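Local coordinates for protein 3-phytase (Klebsiella pneumoniae, PDB 2WNH) that probably releases phosphate from inositol hexakisphosphate (phytate), as a 3-phytase of the histidine acid phosphatase family, at residues A95-T101 against L287-D291; I91-A95 against V118-Y122; V64-R69 against A107-A112. The protein carries 3 engineered substitutions. All coordinates share one frame; numbering follows the deposited sequence.

Each contact uses strand 91-95 or helix 99-112, which follow one another in the chain; interaction 1 spans both. Interaction 1 joins the strand end and helix start to strand 284-289 and holds His-290 of the His-Asp motif. Interaction 2 lays the chain returning from that helix along strand 91-95, sharing Ala-95 with interaction 1, and their centres are about 11 Å apart. Interaction 3 packs the later part of the helix against helix 58-77, its centre about 15 Å from that of interaction 1. Val-109 bridges to interaction 2 by touching Ile-91 and Val-93. Lys-67 has its side chain about 11 Å from that of His-358, a magnesium ligand in a crystal structure of this protein, though no such ion is bound to this chain.

Interaction 1: residues A95-T101 against L287-D291; sequences ASPLQRT and LVAHD
Ser-96 OG lies in the plane of the His-290 imidazole, at its edge, and makes a hydrogen bond of 2.9 Å with NE2; Gln-132 gives the same oxygen a second bond. His-290 and Asp-291 are the His-Asp motif of histidine acid phosphatases, placed at the end of parallel strand 284-289. A water, also in the plane, sits 2.8 Å from ND1, the other ring nitrogen, and accepts from Arg-100 NE. With both nitrogens engaged, rotation of the imidazole is restrained. The Arg-100 guanidinium stands almost upright to the ring, 83° between planes, and its NH1 is bound to Gly-54 O. Thr-101 suits its place with two branches: OG1 lies near Ser-96 O and Leu-98 O, its proton not assigned between them, while CG2, anti to the carbonyl carbon, reaches over one face of His-290 in a CH-pi contact, 4.0 Å from the centroid. Leu-98 comes obliquely from the other side of the ring plane, CD2 3.7 Å from His-290 CE1, and also lies over the Arg-100 guanidinium. The backbones pair as parallel strands, Ser-96 N donating to Val-288 O at 2.8 Å, nearly straight (175°). On the sheet face that also carries Ala-95, Val-288 CG1 rests 3.5 Å from Thr-101 O.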
loop_
_atom_site.group_PDB
_atom_site.type_symbol
_atom_site.label_atom_id
_atom_site.label_comp_id
_atom_site.label_asym_id
_atom_site.label_seq_id
_atom_site.Cartn_x
_atom_site.Cartn_y
_atom_site.Cartn_z
ATOM N N ALA B 95 9.796 -0.164 -29.079
ATOM C CA ALA B 95 9.237 1.128 -29.464
ATOM C C ALA B 95 9.931 1.681 -30.693
ATOM O O ALA B 95 11.154 1.571 -30.836
ATOM C CB ALA B 95 9.360 2.126 -28.321
ATOM N N SER B 96 9.147 2.334 -31.553
ATOM C CA SER B 96 9.702 3.194 -32.600
ATOM C C SER B 96 10.670 4.219 -31.945
ATOM O O SER B 96 10.416 4.679 -30.812
ATOM C CB SER B 96 8.546 3.887 -33.326
ATOM O OG SER B 96 9.034 4.986 -34.059
ATOM N N PRO B 97 11.810 4.543 -32.615
ATOM C CA PRO B 97 12.834 5.336 -31.918
ATOM C C PRO B 97 12.511 6.806 -31.650
ATOM O O PRO B 97 13.305 7.469 -30.960
ATOM C CB PRO B 97 14.086 5.188 -32.822
ATOM C CG PRO B 97 13.551 4.903 -34.172
ATOM C CD PRO B 97 12.252 4.121 -33.963
ATOM N N LEU B 98 11.373 7.305 -32.126
ATOM C CA LEU B 98 10.985 8.701 -31.855
ATOM C C LEU B 98 10.749 8.859 -30.348
ATOM O O LEU B 98 10.378 7.891 -29.659
ATOM C CB LEU B 98 9.720 9.111 -32.632
ATOM C CG LEU B 98 9.902 9.481 -34.110
ATOM C CD1 LEU B 98 10.078 8.227 -34.932
ATOM C CD2 LEU B 98 8.715 10.260 -34.625
ATOM N N GLN B 99 11.008 10.060 -29.839
ATOM C CA GLN B 99 10.758 10.364 -28.425
ATOM C C GLN B 99 9.319 9.970 -28.021
ATOM O O GLN B 99 9.124 9.362 -26.963
ATOM C CB GLN B 99 10.986 11.861 -28.152
ATOM C CG GLN B 99 11.060 12.237 -26.654
ATOM C CD GLN B 99 9.684 12.457 -26.011
ATOM O OE1 GLN B 99 8.652 12.503 -26.687
ATOM N NE2 GLN B 99 9.669 12.569 -24.691
ATOM N N ARG B 100 8.339 10.340 -28.842
ATOM C CA ARG B 100 6.910 10.173 -28.463
ATOM C C ARG B 100 6.541 8.701 -28.232
ATOM O O ARG B 100 5.750 8.384 -27.346
ATOM C CB ARG B 100 5.921 10.882 -29.428
ATOM C CG ARG B 100 5.978 10.463 -30.886
ATOM C CD ARG B 100 4.919 11.233 -31.650
ATOM N NE ARG B 100 5.045 11.060 -33.099
ATOM C CZ ARG B 100 5.712 11.896 -33.894
ATOM N NH1 ARG B 100 6.346 12.945 -33.395
ATOM N NH2 ARG B 100 5.784 11.655 -35.188
ATOM N N THR B 101 7.123 7.828 -29.039
ATOM C CA THR B 101 6.880 6.387 -28.946
ATOM C C THR B 101 7.719 5.748 -27.832
ATOM O O THR B 101 7.215 4.893 -27.118
ATOM C CB THR B 101 7.131 5.693 -30.310
ATOM O OG1 THR B 101 8.305 6.270 -30.902
ATOM C CG2 THR B 101 5.983 5.936 -31.234
ATOM N N LEU B 287 4.532 -3.521 -28.880
ATOM C CA LEU B 287 5.110 -2.692 -29.933
ATOM C C LEU B 287 4.445 -1.321 -29.875
ATOM O O LEU B 287 3.225 -1.216 -29.800
ATOM C CB LEU B 287 4.833 -3.313 -31.303
ATOM C CG LEU B 287 5.197 -4.792 -31.481
ATOM C CD1 LEU B 287 4.823 -5.230 -32.905
ATOM C CD2 LEU B 287 6.676 -5.027 -31.214
ATOM N N VAL B 288 5.254 -0.271 -29.943
ATOM C CA VAL B 288 4.708 1.065 -29.803
ATOM C C VAL B 288 5.175 1.900 -31.000
ATOM O O VAL B 288 6.381 2.109 -31.196
ATOM C CB VAL B 288 5.099 1.692 -28.437
ATOM C CG1 VAL B 288 4.425 3.055 -28.260
ATOM C CG2 VAL B 288 4.666 0.746 -27.262
ATOM N N ALA B 289 4.200 2.373 -31.767
ATOM C CA ALA B 289 4.483 3.095 -33.010
ATOM C C ALA B 289 3.418 4.161 -33.287
ATOM O O ALA B 289 2.975 4.868 -32.378
ATOM C CB ALA B 289 4.639 2.111 -34.185
ATOM N N HIS B 290 2.996 4.263 -34.538
ATOM C CA HIS B 290 2.251 5.437 -35.005
ATOM C C HIS B 290 0.906 5.012 -35.572
ATOM O O HIS B 290 0.691 3.838 -35.897
ATOM C CB HIS B 290 3.116 6.236 -36.012
ATOM C CG HIS B 290 4.523 6.451 -35.536
ATOM N ND1 HIS B 290 4.925 7.592 -34.868
ATOM C CD2 HIS B 290 5.608 5.636 -35.569
ATOM C CE1 HIS B 290 6.201 7.481 -34.536
ATOM N NE2 HIS B 290 6.640 6.303 -34.952
ATOM N N ASP B 291 -0.017 5.965 -35.670
ATOM C CA ASP B 291 -1.331 5.675 -36.215
ATOM C C ASP B 291 -1.212 5.166 -37.648
ATOM O O ASP B 291 -1.976 4.309 -38.054
ATOM C CB ASP B 291 -2.280 6.884 -36.118
ATOM C CG ASP B 291 -1.661 8.203 -36.611
ATOM O OD1 ASP B 291 -0.559 8.240 -37.212
ATOM O OD2 ASP B 291 -2.319 9.234 -36.393
HETATM O O HOH W 1 3.372 9.855 -35.046
#

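Interaction 2: residues I91-A95 against V118-Y122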
loop_
_atom_site.group_PDB
_atom_site.type_symbol
_atom_site.label_atom_id
_atom_site.label_comp_id
_atom_site.label_asym_id
_atom_site.label_seq_id
_atom_site.Cartn_x
_atom_site.Cartn_y
_atom_site.Cartn_z
ATOM N N ILE B 91 7.558 -9.883 -20.508
ATOM C CA ILE B 91 7.297 -8.841 -21.519
ATOM C C ILE B 91 8.558 -8.479 -22.295
ATOM O O ILE B 91 9.680 -8.527 -21.755
ATOM C CB ILE B 91 6.664 -7.568 -20.864
ATOM C CG1 ILE B 91 6.111 -6.559 -21.916
ATOM C CG2 ILE B 91 7.636 -6.901 -19.867
ATOM C CD1 ILE B 91 5.328 -5.439 -21.270
ATOM N N TYR B 92 8.359 -8.145 -23.572
ATOM C CA TYR B 92 9.393 -7.498 -24.383
ATOM C C TYR B 92 8.745 -6.299 -25.030
ATOM O O TYR B 92 7.709 -6.438 -25.695
ATOM C CB TYR B 92 9.993 -8.435 -25.454
ATOM C CG TYR B 92 11.146 -7.807 -26.206
ATOM C CD1 TYR B 92 12.429 -7.759 -25.650
ATOM C CD2 TYR B 92 10.953 -7.229 -27.468
ATOM C CE1 TYR B 92 13.494 -7.153 -26.342
ATOM C CE2 TYR B 92 12.011 -6.643 -28.159
ATOM C CZ TYR B 92 13.268 -6.605 -27.593
ATOM O OH TYR B 92 14.295 -5.988 -28.300
ATOM N N VAL B 93 9.346 -5.129 -24.813
ATOM C CA VAL B 93 8.795 -3.877 -25.359
ATOM C C VAL B 93 9.709 -3.311 -26.423
ATOM O O VAL B 93 10.891 -3.027 -26.164
ATOM C CB VAL B 93 8.567 -2.819 -24.246
ATOM C CG1 VAL B 93 7.921 -1.573 -24.834
ATOM C CG2 VAL B 93 7.688 -3.402 -23.112
ATOM N N ARG B 94 9.162 -3.152 -27.632
ATOM C CA ARG B 94 9.903 -2.568 -28.746
ATOM C C ARG B 94 9.159 -1.316 -29.251
ATOM O O ARG B 94 8.028 -1.399 -29.723
ATOM C CB ARG B 94 10.065 -3.607 -29.868
ATOM C CG ARG B 94 10.826 -3.047 -31.080
ATOM C CD ARG B 94 11.416 -4.158 -31.921
ATOM N NE ARG B 94 11.879 -3.676 -33.228
ATOM C CZ ARG B 94 12.572 -4.435 -34.061
ATOM N NH1 ARG B 94 12.916 -5.671 -33.677
ATOM N NH2 ARG B 94 12.929 -3.972 -35.259
ATOM N N ALA B 95 9.796 -0.164 -29.079
ATOM C CA ALA B 95 9.237 1.128 -29.464
ATOM C C ALA B 95 9.931 1.681 -30.693
ATOM O O ALA B 95 11.154 1.571 -30.836
ATOM C CB ALA B 95 9.360 2.126 -28.321
ATOM N N VAL B 118 10.911 -1.218 -15.279
ATOM C CA VAL B 118 10.916 -2.029 -16.503
ATOM C C VAL B 118 11.479 -1.194 -17.654
ATOM O O VAL B 118 11.037 -0.056 -17.887
ATOM C CB VAL B 118 9.520 -2.580 -16.834
ATOM C CG1 VAL B 118 9.573 -3.440 -18.110
ATOM C CG2 VAL B 118 9.001 -3.426 -15.647
ATOM N N ALA B 119 12.480 -1.750 -18.336
ATOM C CA ALA B 119 13.103 -1.067 -19.479
ATOM C C ALA B 119 12.383 -1.357 -20.788
ATOM O O ALA B 119 11.576 -2.303 -20.902
ATOM C CB ALA B 119 14.585 -1.435 -19.592
ATOM N N ILE B 120 12.659 -0.519 -21.780
ATOM C CA ILE B 120 12.111 -0.708 -23.113
ATOM C C ILE B 120 13.282 -0.836 -24.104
ATOM O O ILE B 120 14.458 -0.610 -23.738
ATOM C CB ILE B 120 11.145 0.453 -23.514
ATOM C CG1 ILE B 120 11.899 1.786 -23.535
ATOM C CG2 ILE B 120 9.947 0.492 -22.551
ATOM C CD1 ILE B 120 11.347 2.773 -24.529
ATOM N N HIS B 121 12.977 -1.217 -25.341
ATOM C CA HIS B 121 14.021 -1.376 -26.370
ATOM C C HIS B 121 13.643 -0.598 -27.630
ATOM O O HIS B 121 12.460 -0.462 -27.953
ATOM C CB HIS B 121 14.232 -2.854 -26.707
ATOM C CG HIS B 121 14.362 -3.724 -25.494
ATOM N ND1 HIS B 121 15.573 -3.995 -24.895
ATOM C CD2 HIS B 121 13.419 -4.333 -24.736
ATOM C CE1 HIS B 121 15.374 -4.759 -23.832
ATOM N NE2 HIS B 121 14.080 -4.991 -23.724
ATOM N N TYR B 122 14.646 -0.048 -28.306
ATOM C CA TYR B 122 14.401 0.683 -29.550
ATOM C C TYR B 122 15.692 0.669 -30.360
ATOM O O TYR B 122 16.787 0.507 -29.803
ATOM C CB TYR B 122 13.950 2.118 -29.269
ATOM C CG TYR B 122 14.858 2.881 -28.340
ATOM C CD1 TYR B 122 14.680 2.807 -26.957
ATOM C CD2 TYR B 122 15.894 3.680 -28.839
ATOM C CE1 TYR B 122 15.505 3.494 -26.091
ATOM C CE2 TYR B 122 16.736 4.379 -27.966
ATOM C CZ TYR B 122 16.527 4.277 -26.598
ATOM O OH TYR B 122 17.330 4.952 -25.715
HETATM O O HOH W 2 11.076 -4.759 -22.380
#
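Tyr-92 CE1 lies over one face of the His-121 ring, while Val-93 O sits at that ring's edge, in its plane. The two aromatic rings form an offset stack, centroids 4.4 Å apart and planes only 12° from parallel. This pairing lies on the face of strand 91-95 turned from helix 99-112, at the border of the mixed sheet in the alpha/beta fold: after that helix the chain comes back through 118-122 and runs roughly along the strand, bridged to it without becoming a regular strand itself. The His-121 backbone brackets Arg-94. Its N donates to Val-93 O at 2.9 Å, bent to 137°, and its O accepts from Ala-95 N at 2.9 Å in a nearly straight bond. Further back, a water replaces direct pairing by linking Val-93 N to Ala-119 O. The stack depends on torsion: with CG anti to the backbone N (chi1 -175°), the Tyr-92 ring reaches across to the histidine, and its hydroxyl is bound to Leu-404 N. Arg-94 is tied to Asp-128 by a salt bridge. Towards helix 99-112 the residues are aliphatic, suiting the packing against the helix, with Ile-91, Val-93 and Ala-95 buried. Val-93 CG1 touches Ile-120 CG2 at 3.7 Å, and Ile-91 CG2 meets Val-118 CG1 at 4.3 Å. At the far end, Tyr-122 CB lies 3.3 Å from Ala-95 O.

Interaction 3: residues V64-R69 against A107-A112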
loop_
_atom_site.group_PDB
_atom_site.type_symbol
_atom_site.label_atom_id
_atom_site.label_comp_id
_atom_site.label_asym_id
_atom_site.label_seq_id
_atom_site.Cartn_x
_atom_site.Cartn_y
_atom_site.Cartn_z
ATOM N N VAL B 64 -1.686 7.375 -20.686
ATOM C CA VAL B 64 -1.117 6.072 -21.067
ATOM C C VAL B 64 -0.835 5.224 -19.813
ATOM O O VAL B 64 -1.165 4.029 -19.784
ATOM C CB VAL B 64 0.106 6.211 -22.002
ATOM C CG1 VAL B 64 0.747 4.837 -22.248
ATOM C CG2 VAL B 64 -0.344 6.775 -23.360
ATOM N N VAL B 65 -0.276 5.839 -18.763
ATOM C CA VAL B 65 -0.121 5.121 -17.490
ATOM C C VAL B 65 -1.448 4.525 -17.014
ATOM O O VAL B 65 -1.482 3.359 -16.551
ATOM C CB VAL B 65 0.482 6.031 -16.367
ATOM C CG1 VAL B 65 0.380 5.362 -14.939
ATOM C CG2 VAL B 65 1.966 6.390 -16.675
ATOM N N ASN B 66 -2.535 5.298 -17.120
ATOM C CA ASN B 66 -3.859 4.813 -16.642
ATOM C C ASN B 66 -4.283 3.541 -17.379
ATOM O O ASN B 66 -4.716 2.553 -16.781
ATOM C CB ASN B 66 -4.954 5.871 -16.818
ATOM C CG ASN B 66 -4.816 7.065 -15.860
ATOM O OD1 ASN B 66 -5.365 8.134 -16.128
ATOM N ND2 ASN B 66 -4.110 6.892 -14.773
ATOM N N LYS B 67 -4.129 3.554 -18.693
ATOM C CA LYS B 67 -4.439 2.370 -19.490
ATOM C C LYS B 67 -3.500 1.191 -19.140
ATOM O O LYS B 67 -3.978 0.063 -18.937
ATOM C CB LYS B 67 -4.377 2.756 -20.980
ATOM C CG LYS B 67 -4.775 1.639 -21.972
ATOM C CD LYS B 67 -3.566 0.843 -22.354
ATOM C CE LYS B 67 -3.859 -0.112 -23.509
ATOM N NZ LYS B 67 -2.514 -0.687 -23.904
ATOM N N GLY B 68 -2.190 1.451 -19.050
ATOM C CA GLY B 68 -1.206 0.416 -18.709
ATOM C C GLY B 68 -1.487 -0.209 -17.331
ATOM O O GLY B 68 -1.336 -1.419 -17.140
ATOM N N ARG B 69 -1.887 0.612 -16.379
ATOM C CA ARG B 69 -2.147 0.122 -15.014
ATOM C C ARG B 69 -3.313 -0.851 -15.004
ATOM O O ARG B 69 -3.207 -1.957 -14.455
ATOM C CB ARG B 69 -2.452 1.281 -14.054
ATOM C CG ARG B 69 -2.783 0.810 -12.624
ATOM C CD ARG B 69 -3.150 1.953 -11.673
ATOM N NE ARG B 69 -2.234 3.109 -11.677
ATOM C CZ ARG B 69 -0.904 3.057 -11.642
ATOM N NH1 ARG B 69 -0.255 1.890 -11.667
ATOM N NH2 ARG B 69 -0.211 4.195 -11.636
ATOM N N ALA B 107 5.626 4.750 -20.410
ATOM C CA ALA B 107 4.368 4.968 -19.675
ATOM C C ALA B 107 3.559 3.691 -19.503
ATOM O O ALA B 107 2.996 3.458 -18.419
ATOM C CB ALA B 107 3.522 6.070 -20.338
ATOM N N LEU B 108 3.495 2.851 -20.542
ATOM C CA LEU B 108 2.691 1.635 -20.447
ATOM C C LEU B 108 3.233 0.683 -19.399
ATOM O O LEU B 108 2.439 0.155 -18.622
ATOM C CB LEU B 108 2.642 0.885 -21.788
ATOM C CG LEU B 108 1.673 1.544 -22.781
ATOM C CD1 LEU B 108 1.842 1.024 -24.228
ATOM C CD2 LEU B 108 0.202 1.342 -22.358
ATOM N N VAL B 109 4.560 0.501 -19.350
ATOM C CA VAL B 109 5.137 -0.442 -18.361
ATOM C C VAL B 109 5.251 0.184 -16.963
ATOM O O VAL B 109 5.174 -0.523 -15.949
ATOM C CB VAL B 109 6.458 -1.097 -18.839
ATOM C CG1 VAL B 109 6.166 -2.080 -19.965
ATOM C CG2 VAL B 109 7.478 -0.029 -19.282
ATOM N N ASP B 110 5.415 1.509 -16.920
ATOM C CA ASP B 110 5.326 2.309 -15.674
ATOM C C ASP B 110 3.979 2.049 -14.969
ATOM O O ASP B 110 3.935 1.813 -13.763
ATOM C CB ASP B 110 5.459 3.807 -16.056
ATOM C CG ASP B 110 5.951 4.704 -14.907
ATOM O OD1 ASP B 110 6.201 4.256 -13.766
ATOM O OD2 ASP B 110 6.101 5.916 -15.181
ATOM N N GLY B 111 2.889 2.039 -15.737
ATOM C CA GLY B 111 1.556 1.742 -15.213
ATOM C C GLY B 111 1.353 0.261 -14.916
ATOM O O GLY B 111 0.838 -0.127 -13.849
ATOM N N ALA B 112 1.737 -0.576 -15.874
ATOM C CA ALA B 112 1.454 -2.025 -15.773
ATOM C C ALA B 112 2.224 -2.699 -14.654
ATOM O O ALA B 112 1.719 -3.657 -14.080
ATOM C CB ALA B 112 1.714 -2.745 -17.112
HETATM O O HOH W 3 2.182 2.774 -11.636
HETATM O O HOH W 4 -0.886 -2.238 -12.821
#
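Val-64 and Leu-108 press together where two helices cross at -48°, their axes as close as 6.6 Å. With CG1 anti to the backbone N (chi1 174°), Val-64 directs that methyl into the partner helix, 3.5 Å from Leu-108 CG, tighter than ordinary van der Waals contact, and 3.6 Å from Ala-107 CB. Val-65 adopts a similar torsion but straddles the neighbouring backbone: CG1 lies over Gly-111 CA at 3.8 Å, and CG2 lies 3.6 Å from Ala-107 O. Branched, short side chains suit such a close helix crossing, since they fill it without pushing the helices apart. Closest packing falls at Gly-68 and Gly-111, whose lack of side chains lets the backbones approach, Gly-68 C lying 3.8 Å from Gly-111 C. Beside them Arg-69 CA makes a CA-H...O contact of 3.2 Å with Gly-111 O. Lys-67 bends at chi2 (-90°), which brings its chain across Leu-108 at a slant and NZ to 3.7 Å from CD2, while NZ itself is held in salt bridges by Glu-21 and Glu-71. Arg-69, modelled in two conformers, bends at chi3 in one of them, where a water probably links NH1 to Asp-110 O. The Asp-110 carboxylate bonds to Tyr-61 and to His-59 and Asn-221 of the second subunit. Helix 99-112 lies on the sheet: Leu-108 on Leu-286 and Ala-112 on Trp-284 of strand 284-289, Val-109 on strand 91-95.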